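PDB 4RGL: filamentation induced by cAMP protein Fic from Desulfovibrio alaskensis, which is a largely helical member of the Fic/DOC family, with a C-terminal domain of the helix-turn-helix clan. Local coordinates for residues 43-48 against 208-213; 49-54 against 213-218; 218-223 against 248-253. One frame throughout, in Å; residues are numbered along the deposited sequence.

In the fold
From the N terminus, the first partner is helix 42-59, whose successive segments 43-48 and 49-54 enter interactions 1 and 2. Each closes a loop of roughly 160 residues that includes helices 66-74 to 189-202. The two loops cross, since 208-213 and 213-218 follow each other in the same order as their partners; they share Val213, and Arg49 NH2 bonds to Ala209 O between them. Interaction 3 begins where interaction 2 ends, at Arg218, and closes a short loop through helix 221-234 to helix 238-257. Together the contacts place 208-220 between helix 42-59 and helix 238-257, where Leu211 and Val213 pack on Leu248 and Ala251.

Interaction 1: 43-48 against 208-213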
loop_
_atom_site.group_PDB
_atom_site.type_symbol
_atom_site.label_atom_id
_atom_site.label_comp_id
_atom_site.label_asym_id
_atom_site.label_seq_id
_atom_site.Cartn_x
_atom_site.Cartn_y
_atom_site.Cartn_z
ATOM N N ARG A 43 11.402 -2.124 1.262
ATOM C CA ARG A 43 10.712 -2.337 2.537
ATOM C C ARG A 43 9.563 -1.341 2.707
ATOM O O ARG A 43 8.469 -1.738 3.113
ATOM C CB ARG A 43 11.691 -2.228 3.714
ATOM C CG ARG A 43 12.580 -3.452 3.869
ATOM C CD ARG A 43 13.538 -3.319 5.041
ATOM N NE ARG A 43 14.255 -4.573 5.301
ATOM C CZ ARG A 43 15.401 -4.909 4.712
ATOM N NH1 ARG A 43 15.968 -4.093 3.830
ATOM N NH2 ARG A 43 15.985 -6.065 4.998
ATOM N N LEU A 44 9.790 -0.054 2.333
ATOM C CA LEU A 44 8.754 0.987 2.423
ATOM C C LEU A 44 7.605 0.702 1.444
ATOM O O LEU A 44 6.436 0.813 1.826
ATOM C CB LEU A 44 9.352 2.378 2.157
ATOM C CG LEU A 44 10.409 2.852 3.168
ATOM C CD1 LEU A 44 11.053 4.151 2.714
ATOM C CD2 LEU A 44 9.810 3.004 4.566
ATOM N N ARG A 45 7.938 0.279 0.189
ATOM C CA ARG A 45 6.919 -0.144 -0.783
ATOM C C ARG A 45 6.085 -1.283 -0.214
ATOM O O ARG A 45 4.861 -1.280 -0.343
ATOM C CB ARG A 45 7.565 -0.580 -2.108
ATOM C CG ARG A 45 8.177 0.540 -2.904
ATOM C CD ARG A 45 8.583 0.060 -4.287
ATOM N NE ARG A 45 9.291 1.090 -5.043
ATOM C CZ ARG A 45 10.614 1.223 -5.052
ATOM N NH1 ARG A 45 11.376 0.396 -4.345
ATOM N NH2 ARG A 45 11.185 2.183 -5.766
ATOM N N ARG A 46 6.750 -2.249 0.449
ATOM C CA ARG A 46 6.077 -3.387 1.051
ATOM C C ARG A 46 5.208 -2.940 2.238
ATOM O O ARG A 46 4.057 -3.358 2.340
ATOM C CB ARG A 46 7.100 -4.452 1.497
ATOM C CG ARG A 46 6.462 -5.737 2.061
ATOM C CD ARG A 46 5.497 -6.407 1.069
ATOM N NE ARG A 46 6.150 -6.744 -0.201
ATOM C CZ ARG A 46 6.809 -7.877 -0.416
ATOM N NH1 ARG A 46 6.935 -8.773 0.556
ATOM N NH2 ARG A 46 7.376 -8.110 -1.592
ATOM N N GLU A 47 5.751 -2.054 3.115
ATOM C CA GLU A 47 4.996 -1.522 4.257
ATOM C C GLU A 47 3.686 -0.917 3.789
ATOM O O GLU A 47 2.634 -1.217 4.349
ATOM C CB GLU A 47 5.822 -0.472 5.020
ATOM C CG GLU A 47 6.964 -1.053 5.840
ATOM C CD GLU A 47 7.782 -0.021 6.605
ATOM O OE1 GLU A 47 7.270 1.102 6.830
ATOM O OE2 GLU A 47 8.916 -0.355 7.017
ATOM N N ASN A 48 3.739 -0.112 2.710
ATOM C CA ASN A 48 2.554 0.508 2.125
ATOM C C ASN A 48 1.636 -0.536 1.523
ATOM O O ASN A 48 0.426 -0.502 1.763
ATOM C CB ASN A 48 2.954 1.525 1.069
ATOM C CG ASN A 48 3.576 2.769 1.638
ATOM O OD1 ASN A 48 3.467 3.058 2.837
ATOM N ND2 ASN A 48 4.155 3.582 0.775
ATOM N N LEU A 208 1.886 5.464 -7.520
ATOM C CA LEU A 208 0.582 5.466 -6.852
ATOM C C LEU A 208 0.120 4.030 -6.504
ATOM O O LEU A 208 -0.813 3.861 -5.713
ATOM C CB LEU A 208 -0.465 6.160 -7.729
ATOM C CG LEU A 208 -0.245 7.662 -7.964
ATOM C CD1 LEU A 208 -1.163 8.175 -9.023
ATOM C CD2 LEU A 208 -0.425 8.456 -6.675
ATOM N N ALA A 209 0.818 3.000 -7.042
ATOM C CA ALA A 209 0.532 1.607 -6.691
ATOM C C ALA A 209 0.896 1.336 -5.233
ATOM O O ALA A 209 0.394 0.374 -4.632
ATOM C CB ALA A 209 1.300 0.665 -7.607
ATOM N N TYR A 210 1.733 2.220 -4.642
ATOM C CA TYR A 210 2.167 2.082 -3.257
ATOM C C TYR A 210 1.570 3.206 -2.383
ATOM O O TYR A 210 2.099 3.507 -1.316
ATOM C CB TYR A 210 3.702 2.075 -3.174
ATOM C CG TYR A 210 4.332 1.030 -4.070
ATOM C CD1 TYR A 210 4.354 -0.314 -3.700
ATOM C CD2 TYR A 210 4.831 1.368 -5.325
ATOM C CE1 TYR A 210 4.875 -1.291 -4.549
ATOM C CE2 TYR A 210 5.365 0.402 -6.179
ATOM C CZ TYR A 210 5.381 -0.929 -5.789
ATOM O OH TYR A 210 5.913 -1.883 -6.624
ATOM N N LEU A 211 0.431 3.778 -2.819
ATOM C CA LEU A 211 -0.288 4.790 -2.044
ATOM C C LEU A 211 -1.379 4.115 -1.174
ATOM O O LEU A 211 -2.350 3.565 -1.711
ATOM C CB LEU A 211 -0.910 5.842 -2.991
ATOM C CG LEU A 211 -1.650 7.009 -2.321
ATOM C CD1 LEU A 211 -0.711 7.832 -1.471
ATOM C CD2 LEU A 211 -2.323 7.886 -3.356
ATOM N N PRO A 212 -1.198 4.071 0.173
ATOM C CA PRO A 212 -2.158 3.326 1.011
ATOM C C PRO A 212 -3.426 4.147 1.315
ATOM O O PRO A 212 -3.794 4.310 2.483
ATOM C CB PRO A 212 -1.356 3.024 2.298
ATOM C CG PRO A 212 0.014 3.667 2.092
ATOM C CD PRO A 212 -0.099 4.626 0.974
ATOM N N VAL A 213 -4.150 4.577 0.251
ATOM C CA VAL A 213 -5.385 5.369 0.390
ATOM C C VAL A 213 -6.489 4.538 1.111
ATOM O O VAL A 213 -7.408 5.115 1.701
ATOM C CB VAL A 213 -5.883 5.892 -0.994
ATOM C CG1 VAL A 213 -6.203 4.741 -1.940
ATOM C CG2 VAL A 213 -7.088 6.820 -0.836
#
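Arg45 lays its aliphatic chain over one face of the Tyr210 ring, while Asn48, one turn further along helix 42-59, reaches the backbone of the loop that carries the tyrosine. The closest approach to the ring centre is made by Arg45 CD, 3.8 Å from the centroid and 16° off the ring normal, a CH-pi contact. Nearer the helix, Arg45 CB lies 3.6 Å from Tyr210 CD1. With CG anti to the carbonyl carbon (chi1 -70°) and the chain extended as far as NE, the methylenes run across the ring and the chain then lifts the guanidinium away from its face. That group is turned 70° from the ring plane and lies too far from the centroid for more than a weak cation-pi attraction.

The Asn48 amide approaches the loop with ND2 2.9 Å from Tyr210 O, and its OD1 lies 3.6 Å from Pro212 CG. Further out, the opposite face of the tyrosine ring has Ala209 CB near its rim, and Arg49 also touches the ring. Arg49 donates from NH2 to Ala209 O, fixing the backbone just before the tyrosine. Pro212 is the centre of an inverse gamma turn and also packs on Arg51 and Thr52. The chemistry is thus mainly apolar at the ring, despite the arginine, with the polar approach concentrated at the asparagine amide.

Interaction 2: 49-54 against 213-218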
loop_
_atom_site.group_PDB
_atom_site.type_symbol
_atom_site.label_atom_id
_atom_site.label_comp_id
_atom_site.label_asym_id
_atom_site.label_seq_id
_atom_site.Cartn_x
_atom_site.Cartn_y
_atom_site.Cartn_z
ATOM N N ARG A 49 2.208 -1.489 0.747
ATOM C CA ARG A 49 1.438 -2.566 0.128
ATOM C C ARG A 49 0.701 -3.392 1.202
ATOM O O ARG A 49 -0.485 -3.662 1.049
ATOM C CB ARG A 49 2.358 -3.467 -0.722
ATOM C CG ARG A 49 1.643 -4.654 -1.404
ATOM C CD ARG A 49 0.456 -4.223 -2.278
ATOM N NE ARG A 49 0.813 -3.167 -3.238
ATOM C CZ ARG A 49 1.364 -3.395 -4.428
ATOM N NH1 ARG A 49 1.708 -4.626 -4.781
ATOM N NH2 ARG A 49 1.625 -2.390 -5.246
ATOM N N ILE A 50 1.390 -3.715 2.328
ATOM C CA ILE A 50 0.784 -4.462 3.434
ATOM C C ILE A 50 -0.387 -3.641 4.042
ATOM O O ILE A 50 -1.460 -4.200 4.288
ATOM C CB ILE A 50 1.849 -4.836 4.508
ATOM C CG1 ILE A 50 2.859 -5.878 3.941
ATOM C CG2 ILE A 50 1.181 -5.359 5.785
ATOM C CD1 ILE A 50 4.026 -6.273 4.918
ATOM N N ARG A 51 -0.196 -2.298 4.205
ATOM C CA ARG A 51 -1.250 -1.401 4.706
ATOM C C ARG A 51 -2.462 -1.403 3.767
ATOM O O ARG A 51 -3.600 -1.480 4.234
ATOM C CB ARG A 51 -0.718 0.031 4.877
ATOM C CG ARG A 51 0.238 0.197 6.050
ATOM C CD ARG A 51 0.733 1.621 6.161
ATOM N NE ARG A 51 -0.359 2.553 6.439
ATOM C CZ ARG A 51 -0.265 3.870 6.291
ATOM N NH1 ARG A 51 0.851 4.413 5.817
ATOM N NH2 ARG A 51 -1.302 4.649 6.567
ATOM N N THR A 52 -2.215 -1.329 2.433
ATOM C CA THR A 52 -3.275 -1.385 1.417
ATOM C C THR A 52 -4.085 -2.702 1.547
ATOM O O THR A 52 -5.318 -2.670 1.606
ATOM C CB THR A 52 -2.655 -1.252 0.006
ATOM O OG1 THR A 52 -2.188 0.083 -0.171
ATOM C CG2 THR A 52 -3.639 -1.610 -1.108
ATOM N N ILE A 53 -3.384 -3.840 1.623
ATOM C CA ILE A 53 -4.015 -5.151 1.697
ATOM C C ILE A 53 -4.810 -5.285 3.003
ATOM O O ILE A 53 -5.999 -5.609 2.963
ATOM C CB ILE A 53 -2.947 -6.275 1.556
ATOM C CG1 ILE A 53 -2.320 -6.251 0.130
ATOM C CG2 ILE A 53 -3.549 -7.646 1.872
ATOM C CD1 ILE A 53 -1.029 -6.986 0.006
ATOM N N GLN A 54 -4.168 -4.996 4.153
ATOM C CA GLN A 54 -4.816 -5.124 5.453
ATOM C C GLN A 54 -6.089 -4.267 5.512
ATOM O O GLN A 54 -7.139 -4.770 5.890
ATOM C CB GLN A 54 -3.848 -4.737 6.583
ATOM C CG GLN A 54 -4.390 -5.016 7.997
ATOM C CD GLN A 54 -5.405 -3.997 8.445
ATOM O OE1 GLN A 54 -5.247 -2.794 8.237
ATOM N NE2 GLN A 54 -6.432 -4.453 9.125
ATOM N N VAL A 213 -4.150 4.577 0.251
ATOM C CA VAL A 213 -5.385 5.369 0.390
ATOM C C VAL A 213 -6.489 4.538 1.111
ATOM O O VAL A 213 -7.408 5.115 1.701
ATOM C CB VAL A 213 -5.883 5.892 -0.994
ATOM C CG1 VAL A 213 -6.203 4.741 -1.940
ATOM C CG2 VAL A 213 -7.088 6.820 -0.836
ATOM N N GLU A 214 -6.347 3.194 1.112
ATOM C CA GLU A 214 -7.332 2.293 1.703
ATOM C C GLU A 214 -7.419 2.480 3.234
ATOM O O GLU A 214 -8.487 2.273 3.813
ATOM C CB GLU A 214 -7.004 0.836 1.362
ATOM C CG GLU A 214 -7.067 0.519 -0.136
ATOM C CD GLU A 214 -5.885 1.002 -0.961
ATOM O OE1 GLU A 214 -4.839 1.340 -0.362
ATOM O OE2 GLU A 214 -5.974 0.949 -2.209
ATOM N N THR A 215 -6.306 2.933 3.880
ATOM C CA THR A 215 -6.301 3.220 5.329
ATOM C C THR A 215 -7.238 4.404 5.641
ATOM O O THR A 215 -7.852 4.436 6.705
ATOM C CB THR A 215 -4.872 3.506 5.825
ATOM O OG1 THR A 215 -4.372 4.679 5.175
ATOM C CG2 THR A 215 -3.935 2.342 5.595
ATOM N N VAL A 216 -7.352 5.372 4.698
ATOM C CA VAL A 216 -8.249 6.526 4.853
ATOM C C VAL A 216 -9.707 6.072 4.658
ATOM O O VAL A 216 -10.579 6.427 5.458
ATOM C CB VAL A 216 -7.877 7.678 3.870
ATOM C CG1 VAL A 216 -8.825 8.862 4.025
ATOM C CG2 VAL A 216 -6.429 8.117 4.063
ATOM N N ILE A 217 -9.955 5.244 3.619
ATOM C CA ILE A 217 -11.294 4.725 3.313
ATOM C C ILE A 217 -11.798 3.840 4.466
ATOM O O ILE A 217 -12.986 3.852 4.771
ATOM C CB ILE A 217 -11.275 3.944 1.971
ATOM C CG1 ILE A 217 -10.694 4.819 0.836
ATOM C CG2 ILE A 217 -12.676 3.419 1.614
ATOM C CD1 ILE A 217 -10.303 4.029 -0.435
ATOM N N ARG A 218 -10.878 3.090 5.122
ATOM C CA ARG A 218 -11.220 2.226 6.264
ATOM C C ARG A 218 -11.622 3.070 7.489
ATOM O O ARG A 218 -12.558 2.712 8.207
ATOM C CB ARG A 218 -10.037 1.312 6.615
ATOM C CG ARG A 218 -10.299 0.371 7.792
ATOM C CD ARG A 218 -8.999 -0.169 8.348
ATOM N NE ARG A 218 -8.152 0.908 8.868
ATOM C CZ ARG A 218 -6.837 0.808 9.025
ATOM N NH1 ARG A 218 -6.201 -0.296 8.656
ATOM N NH2 ARG A 218 -6.141 1.832 9.499
#
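Helix 49-54 and the first residues of helix 214-219 run in nearly the same direction, at 32° with their axes 9.0 Å apart at closest approach, and Thr52 and Glu214 bring the backbones nearest. Between this pair Thr52 OG1 donates a hydrogen bond of 2.9 Å to Glu214 OE1, meeting the oxygen from above the carboxylate plane, 43° out of it. The glutamate chain bends at chi2 (77°), and its carboxylate carbon CD also rests 3.4 Å from Thr52 CG2, so both branches of the threonine engage the acid.

On one flank, Arg51 bends at chi3 to bring its guanidinium to Thr215, with NE 3.7 Å from the methyl CG2. Thr215 OG1 has its main polar partner in Pro212 O, three residues earlier in the chain. Further along, Gln54 and Arg218 cross at about a right angle; Gln54 OE1 lies 2.7 Å from Arg218 NH1 at the guanidinium edge, but the angle is poor for a hydrogen bond. Gln54 NE2 is held by Leu64 O, and Arg218 NE bonds to Asp219, with a weak second bond from NH2.

Beyond the polar pairs, Ile217 and Arg218 pack on Ile59, while Val216 and Ile217 face helix 238-257. The arrangement is near-parallel helix packing with a largely buried polar seam, within the largely helical body of this Fic/DOC-family protein.

Interaction 3: 218-223 against 248-253; sequences RDRQED and LRDAVR
A salt-bridge network on the surface of the helical body joins the junction between helices 214-219 and 221-234 to helix 238-257. Arg220 occupies that junction: it is the first residue to leave the helical conformation after the earlier helix and the N-cap residue of the next. The backbones stay well apart, with Arg220 and Asp250 the nearest pair at 11.7 Å between their CA atoms, and the gap is spanned by one long side chain. Arg220 CG is anti to the carbonyl carbon (chi1 -60°), and from there the chain is extended to NE, carrying the guanidinium out to the acid.

The grip is end-on, with both terminal nitrogens directed at a single oxygen. Arg220 NH2 lies 2.6 Å from Asp250 OD2, and Arg220 NH1 lies 2.9 Å from the same atom. Both bonds are bent, with the NH1 donor meeting OD2 nearly in line with its C-O bond and the NH2 donor approaching from above the carboxylate plane. The guanidinium and carboxylate planes are 67° apart, so the two groups do not form a coplanar pair.

The other oxygen, OD1, serves its own helix. Arg249 holds it side-on with NE and NH2, and Arg253 adds a weak bond from NH2. The carboxylate therefore draws three arginines together, and this concentration of positive charge would be expected to favour its ionised form. Arg253 is also salt-bridged to Glu24 of helix 16-32, extending the network to a third element, while the side chain of Arg220 packs on Phe243. Of the two Arg249 donors, NH2 meets the syn lone pair of Asp250 OD1, at 2.8 Å.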
loop_
_atom_site.group_PDB
_atom_site.type_symbol
_atom_site.label_atom_id
_atom_site.label_comp_id
_atom_site.label_asym_id
_atom_site.label_seq_id
_atom_site.Cartn_x
_atom_site.Cartn_y
_atom_site.Cartn_z
ATOM N N ARG A 218 -10.878 3.090 5.122
ATOM C CA ARG A 218 -11.220 2.226 6.264
ATOM C C ARG A 218 -11.622 3.070 7.489
ATOM O O ARG A 218 -12.558 2.712 8.207
ATOM C CB ARG A 218 -10.037 1.312 6.615
ATOM C CG ARG A 218 -10.299 0.371 7.792
ATOM C CD ARG A 218 -8.999 -0.169 8.348
ATOM N NE ARG A 218 -8.152 0.908 8.868
ATOM C CZ ARG A 218 -6.837 0.808 9.025
ATOM N NH1 ARG A 218 -6.201 -0.296 8.656
ATOM N NH2 ARG A 218 -6.141 1.832 9.499
ATOM N N ASP A 219 -10.912 4.181 7.727
ATOM C CA ASP A 219 -11.186 5.039 8.868
ATOM C C ASP A 219 -12.427 5.921 8.611
ATOM O O ASP A 219 -13.132 6.284 9.557
ATOM C CB ASP A 219 -9.960 5.905 9.195
ATOM C CG ASP A 219 -8.730 5.096 9.616
ATOM O OD1 ASP A 219 -8.887 3.880 9.923
ATOM O OD2 ASP A 219 -7.622 5.678 9.660
ATOM N N ARG A 220 -12.711 6.229 7.328
ATOM C CA ARG A 220 -13.902 7.009 6.948
ATOM C C ARG A 220 -14.965 6.092 6.352
ATOM O O ARG A 220 -15.725 6.513 5.475
ATOM C CB ARG A 220 -13.529 8.116 5.941
ATOM C CG ARG A 220 -12.507 9.103 6.457
ATOM C CD ARG A 220 -12.182 10.131 5.401
ATOM N NE ARG A 220 -11.073 10.987 5.799
ATOM C CZ ARG A 220 -10.522 11.894 5.003
ATOM N NH1 ARG A 220 -10.969 12.060 3.761
ATOM N NH2 ARG A 220 -9.506 12.633 5.433
ATOM N N GLN A 221 -15.013 4.833 6.824
ATOM C CA GLN A 221 -15.869 3.792 6.260
ATOM C C GLN A 221 -17.365 4.199 6.292
ATOM O O GLN A 221 -18.052 4.083 5.271
ATOM C CB GLN A 221 -15.660 2.477 7.011
ATOM C CG GLN A 221 -16.143 1.255 6.252
ATOM C CD GLN A 221 -15.761 -0.026 6.948
ATOM O OE1 GLN A 221 -14.699 -0.131 7.576
ATOM N NE2 GLN A 221 -16.576 -1.056 6.776
ATOM N N GLU A 222 -17.855 4.706 7.453
ATOM C CA GLU A 222 -19.261 5.115 7.593
ATOM C C GLU A 222 -19.622 6.206 6.555
ATOM O O GLU A 222 -20.666 6.111 5.907
ATOM C CB GLU A 222 -19.547 5.615 9.023
ATOM C CG GLU A 222 -21.027 5.880 9.288
ATOM C CD GLU A 222 -21.335 6.481 10.649
ATOM O OE1 GLU A 222 -20.806 7.577 10.948
ATOM O OE2 GLU A 222 -22.204 5.920 11.358
ATOM N N ASP A 223 -18.729 7.230 6.379
ATOM C CA ASP A 223 -18.948 8.314 5.407
ATOM C C ASP A 223 -18.801 7.798 3.985
ATOM O O ASP A 223 -19.578 8.180 3.108
ATOM C CB ASP A 223 -17.963 9.478 5.650
ATOM C CG ASP A 223 -18.131 10.177 6.995
ATOM O OD1 ASP A 223 -18.535 9.498 7.976
ATOM O OD2 ASP A 223 -17.765 11.367 7.093
ATOM N N LEU A 248 -7.647 10.494 -1.496
ATOM C CA LEU A 248 -6.377 10.335 -2.219
ATOM C C LEU A 248 -5.424 11.464 -1.899
ATOM O O LEU A 248 -4.244 11.216 -1.650
ATOM C CB LEU A 248 -6.626 10.268 -3.728
ATOM C CG LEU A 248 -7.161 8.935 -4.237
ATOM C CD1 LEU A 248 -7.855 9.100 -5.563
ATOM C CD2 LEU A 248 -6.054 7.904 -4.326
ATOM N N ARG A 249 -5.944 12.716 -1.853
ATOM C CA ARG A 249 -5.151 13.890 -1.474
ATOM C C ARG A 249 -4.600 13.727 -0.068
ATOM O O ARG A 249 -3.407 13.913 0.150
ATOM C CB ARG A 249 -6.003 15.162 -1.564
ATOM C CG ARG A 249 -5.295 16.406 -1.030
ATOM C CD ARG A 249 -6.283 17.451 -0.581
ATOM N NE ARG A 249 -7.089 16.990 0.549
ATOM C CZ ARG A 249 -8.059 17.708 1.104
ATOM N NH1 ARG A 249 -8.342 18.922 0.645
ATOM N NH2 ARG A 249 -8.757 17.217 2.120
ATOM N N ASP A 250 -5.469 13.357 0.889
ATOM C CA ASP A 250 -5.072 13.156 2.281
ATOM C C ASP A 250 -4.052 12.023 2.395
ATOM O O ASP A 250 -3.150 12.088 3.233
ATOM C CB ASP A 250 -6.302 12.855 3.149
ATOM C CG ASP A 250 -7.373 13.928 3.070
ATOM O OD1 ASP A 250 -7.015 15.114 2.887
ATOM O OD2 ASP A 250 -8.564 13.582 3.167
ATOM N N ALA A 251 -4.173 11.001 1.526
ATOM C CA ALA A 251 -3.253 9.877 1.522
ATOM C C ALA A 251 -1.896 10.291 0.971
ATOM O O ALA A 251 -0.884 10.104 1.642
ATOM C CB ALA A 251 -3.827 8.728 0.702
ATOM N N VAL A 252 -1.872 10.915 -0.219
ATOM C CA VAL A 252 -0.613 11.339 -0.827
ATOM C C VAL A 252 0.028 12.478 0.028
ATOM O O VAL A 252 1.242 12.653 0.004
ATOM C CB VAL A 252 -0.804 11.761 -2.312
ATOM C CG1 VAL A 252 -1.557 13.082 -2.422
ATOM C CG2 VAL A 252 0.535 11.836 -3.036
ATOM N N ARG A 253 -0.783 13.141 0.870
ATOM C CA ARG A 253 -0.297 14.182 1.761
ATOM C C ARG A 253 0.395 13.559 2.996
ATOM O O ARG A 253 1.495 13.971 3.341
ATOM C CB ARG A 253 -1.447 15.105 2.182
ATOM C CG ARG A 253 -0.996 16.388 2.881
ATOM C CD ARG A 253 -2.017 17.503 2.708
ATOM N NE ARG A 253 -3.360 17.092 3.125
ATOM C CZ ARG A 253 -4.448 17.838 2.958
ATOM N NH1 ARG A 253 -4.363 19.029 2.374
ATOM N NH2 ARG A 253 -5.631 17.394 3.360
#